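Local coordinates for protein NAD(P)-dependent oxidoreductase (PDB 7A3W) that probably uses NADPH to reduce imines, as an imine reductase also capable of conjugate reduction and reductive amination, at residues T174-Y177 with L178-A182; E238-V242 with D243-A247. One frame throughout, in Å; residues are numbered along the deposited sequence.

Contact 1 (T174-Y177 with L178-A182); sequences TPTY and LALYA
Y181 turns the edge of its ring toward a face of Y177, one helical turn earlier, in an offset edge-to-face (T-shaped) pair with centroids 5.3 Å apart and planes at 80°. Y181 CE2 comes nearest, 3.6 Å from Y177 CE1, while Y181 CD2 lies over the face near its rim. CG of Y177 stands anti to the backbone N (chi1 167°), which sends the ring out from the helix, where the Y181 edge meets one face and CD2 of L178 touches Y177 CD2 at 3.8 Å. Elsewhere along these two turns the methyl of T174 lies alongside L178, CG2 to CD1 3.7 Å, and T176 CG2 lies alongside L180 CD1 in the same manner. Successive i to i+4 backbone bonds hold this spacing, the one from Y181 N to Y177 O being 3.1 Å long. Each phenol is fixed from outside: Y177 OH bonds to T101 OG1 and Y181 OH to I126 O. A leucine in place of Y177 would probably leave T101 without its phenol partner and deprive the Y181 edge of the face it meets. Both tyrosines belong to the NADPH pocket. Residues 174-182 lie in the first turns of helix 173-200, which comes after strand 164-165 at the edge of the mixed sheet; Y177 and L180 rest on L141 of strand 140-144, and A179 packs on G194 of the second subunit's helix 173-200.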
loop_
_atom_site.group_PDB
_atom_site.type_symbol
_atom_site.label_atom_id
_atom_site.label_comp_id
_atom_site.label_asym_id
_atom_site.label_seq_id
_atom_site.Cartn_x
_atom_site.Cartn_y
_atom_site.Cartn_z
ATOM N N THR B 174 13.405 13.517 8.709
ATOM C CA THR B 174 11.974 13.855 8.947
ATOM C C THR B 174 11.160 13.845 7.647
ATOM O O THR B 174 10.087 13.245 7.615
ATOM C CB THR B 174 11.831 15.147 9.760
ATOM O OG1 THR B 174 12.096 14.744 11.098
ATOM C CG2 THR B 174 10.447 15.759 9.695
ATOM N N PRO B 175 11.516 14.572 6.565
ATOM C CA PRO B 175 10.633 14.604 5.396
ATOM C C PRO B 175 10.442 13.226 4.762
ATOM O O PRO B 175 9.345 12.891 4.359
ATOM C CB PRO B 175 11.303 15.625 4.462
ATOM C CG PRO B 175 12.131 16.475 5.408
ATOM C CD PRO B 175 12.668 15.488 6.425
ATOM N N THR B 176 11.511 12.436 4.702
ATOM C CA THR B 176 11.480 11.064 4.159
ATOM C C THR B 176 10.599 10.185 5.046
ATOM O O THR B 176 9.739 9.473 4.518
ATOM C CB THR B 176 12.911 10.554 4.003
ATOM O OG1 THR B 176 13.479 11.341 2.951
ATOM C CG2 THR B 176 13.007 9.076 3.680
ATOM N N TYR B 177 10.822 10.234 6.354
ATOM C CA TYR B 177 10.037 9.510 7.388
ATOM C C TYR B 177 8.563 9.841 7.219
ATOM O O TYR B 177 7.733 8.928 7.130
ATOM C CB TYR B 177 10.571 9.913 8.764
ATOM C CG TYR B 177 9.767 9.553 9.981
ATOM C CD1 TYR B 177 9.858 8.286 10.538
ATOM C CD2 TYR B 177 8.998 10.500 10.647
ATOM C CE1 TYR B 177 9.198 7.952 11.709
ATOM C CE2 TYR B 177 8.292 10.168 11.798
ATOM C CZ TYR B 177 8.418 8.898 12.349
ATOM O OH TYR B 177 7.778 8.537 13.504
ATOM N N LEU B 178 8.234 11.124 7.127
ATOM C CA LEU B 178 6.818 11.517 7.019
ATOM C C LEU B 178 6.232 11.089 5.661
ATOM O O LEU B 178 5.045 10.648 5.626
ATOM C CB LEU B 178 6.714 13.018 7.256
ATOM C CG LEU B 178 7.100 13.539 8.644
ATOM C CD1 LEU B 178 6.975 15.064 8.661
ATOM C CD2 LEU B 178 6.257 12.945 9.753
ATOM N N ALA B 179 7.019 11.138 4.586
ATOM C CA ALA B 179 6.583 10.735 3.226
ATOM C C ALA B 179 6.293 9.224 3.223
ATOM O O ALA B 179 5.262 8.807 2.703
ATOM C CB ALA B 179 7.626 11.111 2.199
ATOM N N LEU B 180 7.180 8.415 3.809
ATOM C CA LEU B 180 6.951 6.949 3.896
ATOM C C LEU B 180 5.706 6.618 4.729
ATOM O O LEU B 180 4.953 5.705 4.349
ATOM C CB LEU B 180 8.200 6.280 4.456
ATOM C CG LEU B 180 9.403 6.342 3.532
ATOM C CD1 LEU B 180 10.690 5.995 4.258
ATOM C CD2 LEU B 180 9.214 5.422 2.339
ATOM N N TYR B 181 5.416 7.360 5.796
ATOM C CA TYR B 181 4.212 7.116 6.617
ATOM C C TYR B 181 2.976 7.700 5.935
ATOM O O TYR B 181 1.907 7.141 6.135
ATOM C CB TYR B 181 4.438 7.585 8.052
ATOM C CG TYR B 181 5.047 6.501 8.909
ATOM C CD1 TYR B 181 4.341 5.336 9.137
ATOM C CD2 TYR B 181 6.276 6.662 9.540
ATOM C CE1 TYR B 181 4.888 4.312 9.902
ATOM C CE2 TYR B 181 6.795 5.681 10.371
ATOM C CZ TYR B 181 6.088 4.503 10.564
ATOM O OH TYR B 181 6.551 3.509 11.388
ATOM N N ALA B 182 3.131 8.724 5.096
ATOM C CA ALA B 182 1.998 9.192 4.268
ATOM C C ALA B 182 1.563 8.040 3.350
ATOM O O ALA B 182 0.374 7.720 3.289
ATOM C CB ALA B 182 2.378 10.420 3.501
#

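Contact 2 (E238-V242 with D243-A247); sequences EQASV and DVHVA. With NDP (NADPH dihydro-nicotinamide-adenine-dinucleotide phosphate), chain C.
The first torsion of S241 (chi1 68°) places OG between its own backbone N and carbonyl carbon, facing the start of helix 242-258, where OG accepts from V244 N at 3.0 Å with an N-H...O angle of 155°. This is an N-cap. H245, with CG anti to its carbonyl carbon (chi1 -81°), folds its ring back toward the residues before the helix. Its ND1 then donates to S241 O at 2.9 Å; the oxygen lies close to the imidazole plane, yet ND1 sits well above the plane of the carbonyl. H245 N reaches the same oxygen at 3.1 Å, nearly in line with C=O, so S241 O is gripped by backbone and side chain of one residue, and V244 N adds a weak bond. One residue further on, V246 N bonds to V242 O. H245 CE1 also touches A240 CB, 3.5 Å away, and that methyl in turn lies 3.5 Å from N7N of the NADPH carboxamide. The carboxamide is held by Q239 O, which accepts from N7N at 3.0 Å, while CG2 of V244 approaches O2A of the cofactor's diphosphate at 3.4 Å. This NADPH also bonds to N38, R39 and S40 of the second subunit, and Y129 OH of that subunit bonds to H245 NE2. With ND1 donating to a carbonyl, the proton on that nitrogen is assigned and the ring's rotation is fixed. The capping bond and the two H245 bonds thus tie the loop end to the first turn, and the same stretch meets NADPH through Q239 O, A240 and V244.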
loop_
_atom_site.group_PDB
_atom_site.type_symbol
_atom_site.label_atom_id
_atom_site.label_comp_id
_atom_site.label_asym_id
_atom_site.label_seq_id
_atom_site.Cartn_x
_atom_site.Cartn_y
_atom_site.Cartn_z
ATOM N N GLU B 238 0.776 2.764 -23.189
ATOM C CA GLU B 238 0.481 1.454 -23.835
ATOM C C GLU B 238 0.052 0.386 -22.812
ATOM O O GLU B 238 -0.584 -0.615 -23.243
ATOM C CB GLU B 238 1.643 0.990 -24.712
ATOM C CG GLU B 238 2.884 0.590 -23.949
ATOM C CD GLU B 238 3.680 1.770 -23.412
ATOM O OE1 GLU B 238 4.500 1.547 -22.521
ATOM O OE2 GLU B 238 3.435 2.925 -23.848
ATOM N N GLN B 239 0.364 0.531 -21.522
ATOM C CA GLN B 239 -0.021 -0.482 -20.501
ATOM C C GLN B 239 -1.478 -0.249 -20.095
ATOM O O GLN B 239 -2.294 -1.219 -20.085
ATOM C CB GLN B 239 0.927 -0.416 -19.305
ATOM C CG GLN B 239 2.319 -0.941 -19.618
ATOM C CD GLN B 239 2.284 -2.408 -19.964
ATOM O OE1 GLN B 239 1.754 -3.218 -19.214
ATOM N NE2 GLN B 239 2.868 -2.766 -21.092
ATOM N N ALA B 240 -1.817 1.004 -19.825
ATOM C CA ALA B 240 -3.178 1.418 -19.439
ATOM C C ALA B 240 -3.205 2.937 -19.380
ATOM O O ALA B 240 -2.221 3.515 -18.882
ATOM C CB ALA B 240 -3.571 0.817 -18.114
ATOM N N SER B 241 -4.278 3.562 -19.840
ATOM C CA SER B 241 -4.400 5.031 -19.782
ATOM C C SER B 241 -4.985 5.463 -18.439
ATOM O O SER B 241 -5.787 4.742 -17.846
ATOM C CB SER B 241 -5.245 5.550 -20.906
ATOM O OG SER B 241 -6.581 5.134 -20.736
ATOM N N VAL B 242 -4.677 6.681 -18.029
ATOM C CA VAL B 242 -5.441 7.344 -16.935
ATOM C C VAL B 242 -6.955 7.193 -17.203
ATOM O O VAL B 242 -7.703 6.887 -16.264
ATOM C CB VAL B 242 -4.992 8.803 -16.788
ATOM C CG1 VAL B 242 -5.921 9.578 -15.885
ATOM C CG2 VAL B 242 -3.542 8.878 -16.316
ATOM N N ASP B 243 -7.429 7.409 -18.434
ATOM C CA ASP B 243 -8.890 7.427 -18.710
ATOM C C ASP B 243 -9.504 6.053 -18.375
ATOM O O ASP B 243 -10.583 5.985 -17.812
ATOM C CB ASP B 243 -9.155 7.818 -20.161
ATOM C CG ASP B 243 -8.933 9.290 -20.463
ATOM O OD1 ASP B 243 -8.955 10.110 -19.531
ATOM O OD2 ASP B 243 -8.713 9.591 -21.633
ATOM N N VAL B 244 -8.803 4.963 -18.675
ATOM C CA VAL B 244 -9.302 3.592 -18.390
ATOM C C VAL B 244 -9.241 3.350 -16.873
ATOM O O VAL B 244 -10.213 2.778 -16.320
ATOM C CB VAL B 244 -8.545 2.563 -19.249
ATOM C CG1 VAL B 244 -8.776 1.140 -18.790
ATOM C CG2 VAL B 244 -8.917 2.730 -20.727
ATOM N N HIS B 245 -8.194 3.816 -16.185
ATOM C CA HIS B 245 -8.115 3.774 -14.704
ATOM C C HIS B 245 -9.344 4.476 -14.112
ATOM O O HIS B 245 -9.971 3.935 -13.181
ATOM C CB HIS B 245 -6.840 4.441 -14.176
ATOM C CG HIS B 245 -5.625 3.577 -14.244
ATOM N ND1 HIS B 245 -4.815 3.529 -15.343
ATOM C CD2 HIS B 245 -5.060 2.772 -13.323
ATOM C CE1 HIS B 245 -3.812 2.680 -15.129
ATOM N NE2 HIS B 245 -3.929 2.224 -13.890
ATOM N N VAL B 246 -9.721 5.615 -14.673
ATOM C CA VAL B 246 -10.855 6.384 -14.097
ATOM C C VAL B 246 -12.137 5.567 -14.306
ATOM O O VAL B 246 -12.934 5.425 -13.343
ATOM C CB VAL B 246 -10.940 7.795 -14.705
ATOM C CG1 VAL B 246 -12.259 8.470 -14.350
ATOM C CG2 VAL B 246 -9.806 8.661 -14.201
ATOM N N ALA B 247 -12.361 5.057 -15.520
ATOM C CA ALA B 247 -13.606 4.331 -15.849
ATOM C C ALA B 247 -13.726 3.139 -14.905
ATOM O O ALA B 247 -14.799 2.881 -14.425
ATOM C CB ALA B 247 -13.620 3.908 -17.290
HETATM P PA NDP C . -8.684 0.166 -23.922
HETATM O O1A NDP C . -7.288 0.005 -24.421
HETATM O O2A NDP C . -9.382 1.509 -23.876
HETATM O O5B NDP C . -9.576 -0.777 -24.842
HETATM C C5B NDP C . -11.016 -0.709 -24.777
HETATM C C4B NDP C . -11.585 -1.708 -25.744
HETATM O O4B NDP C . -13.038 -1.644 -25.683
HETATM C C3B NDP C . -11.217 -1.491 -27.220
HETATM O O3B NDP C . -11.136 -2.719 -27.932
HETATM C C2B NDP C . -12.427 -0.711 -27.707
HETATM O O2B NDP C . -12.615 -0.818 -29.112
HETATM C C1B NDP C . -13.522 -1.472 -26.979
HETATM N N9A NDP C . -14.802 -0.777 -26.954
HETATM C C8A NDP C . -15.142 0.427 -26.399
HETATM N N7A NDP C . -16.388 0.767 -26.623
HETATM C C5A NDP C . -16.901 -0.292 -27.350
HETATM C C6A NDP C . -18.171 -0.552 -27.885
HETATM N N6A NDP C . -19.206 0.279 -27.771
HETATM N N1A NDP C . -18.335 -1.721 -28.552
HETATM C C2A NDP C . -17.302 -2.566 -28.665
HETATM N N3A NDP C . -16.056 -2.414 -28.220
HETATM C C4A NDP C . -15.927 -1.248 -27.562
HETATM O O3 NDP C . -8.876 -0.574 -22.522
HETATM P PN NDP C . -8.005 -1.715 -21.798
HETATM O O1N NDP C . -7.617 -2.782 -22.759
HETATM O O2N NDP C . -6.922 -1.045 -21.053
HETATM O O5D NDP C . -9.051 -2.255 -20.724
HETATM C C5D NDP C . -10.079 -3.179 -21.124
HETATM C C4D NDP C . -10.776 -3.690 -19.901
HETATM O O4D NDP C . -9.851 -4.498 -19.138
HETATM C C3D NDP C . -11.350 -2.640 -18.935
HETATM O O3D NDP C . -12.577 -3.114 -18.418
HETATM C C2D NDP C . -10.271 -2.532 -17.859
HETATM O O2D NDP C . -10.729 -2.038 -16.594
HETATM C C1D NDP C . -9.798 -3.986 -17.813
HETATM N N1N NDP C . -8.405 -4.078 -17.297
HETATM C C2N NDP C . -7.349 -3.473 -17.939
HETATM C C3N NDP C . -6.075 -3.487 -17.398
HETATM C C7N NDP C . -4.899 -2.792 -18.043
HETATM O O7N NDP C . -3.841 -2.771 -17.398
HETATM N N7N NDP C . -5.010 -2.200 -19.238
HETATM C C4N NDP C . -5.848 -4.238 -16.137
HETATM C C5N NDP C . -6.992 -5.016 -15.686
HETATM C C6N NDP C . -8.200 -4.752 -16.118
HETATM P P2B NDP C . -11.891 0.341 -30.031
HETATM O O1X NDP C . -12.668 0.379 -31.327
HETATM O O2X NDP C . -11.979 1.633 -29.280
HETATM O O3X NDP C . -10.473 -0.193 -30.198
#

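Both contacts are local and lie in the C-terminal family region; contact 1 falls wholly within a helix, contact 2 where a loop enters one. Contact 1 is buried in the first turns of helix 173-200, its centre about 7 Å from the centre of the chain; contact 2 is partly buried, its centre about 32 Å from that point. The two centres are about 29 Å apart, without touching. Aromatic and aliphatic side chains dominate 174-182, whereas capping and a shared carbonyl dominate 238-247. Each meets the second subunit and an NADPH, though not the same molecule. The cofactor at contact 2 also bonds T101 of the second subunit, the counterpart of the threonine that holds Y177, consistent with composite cofactor sites in a dimer.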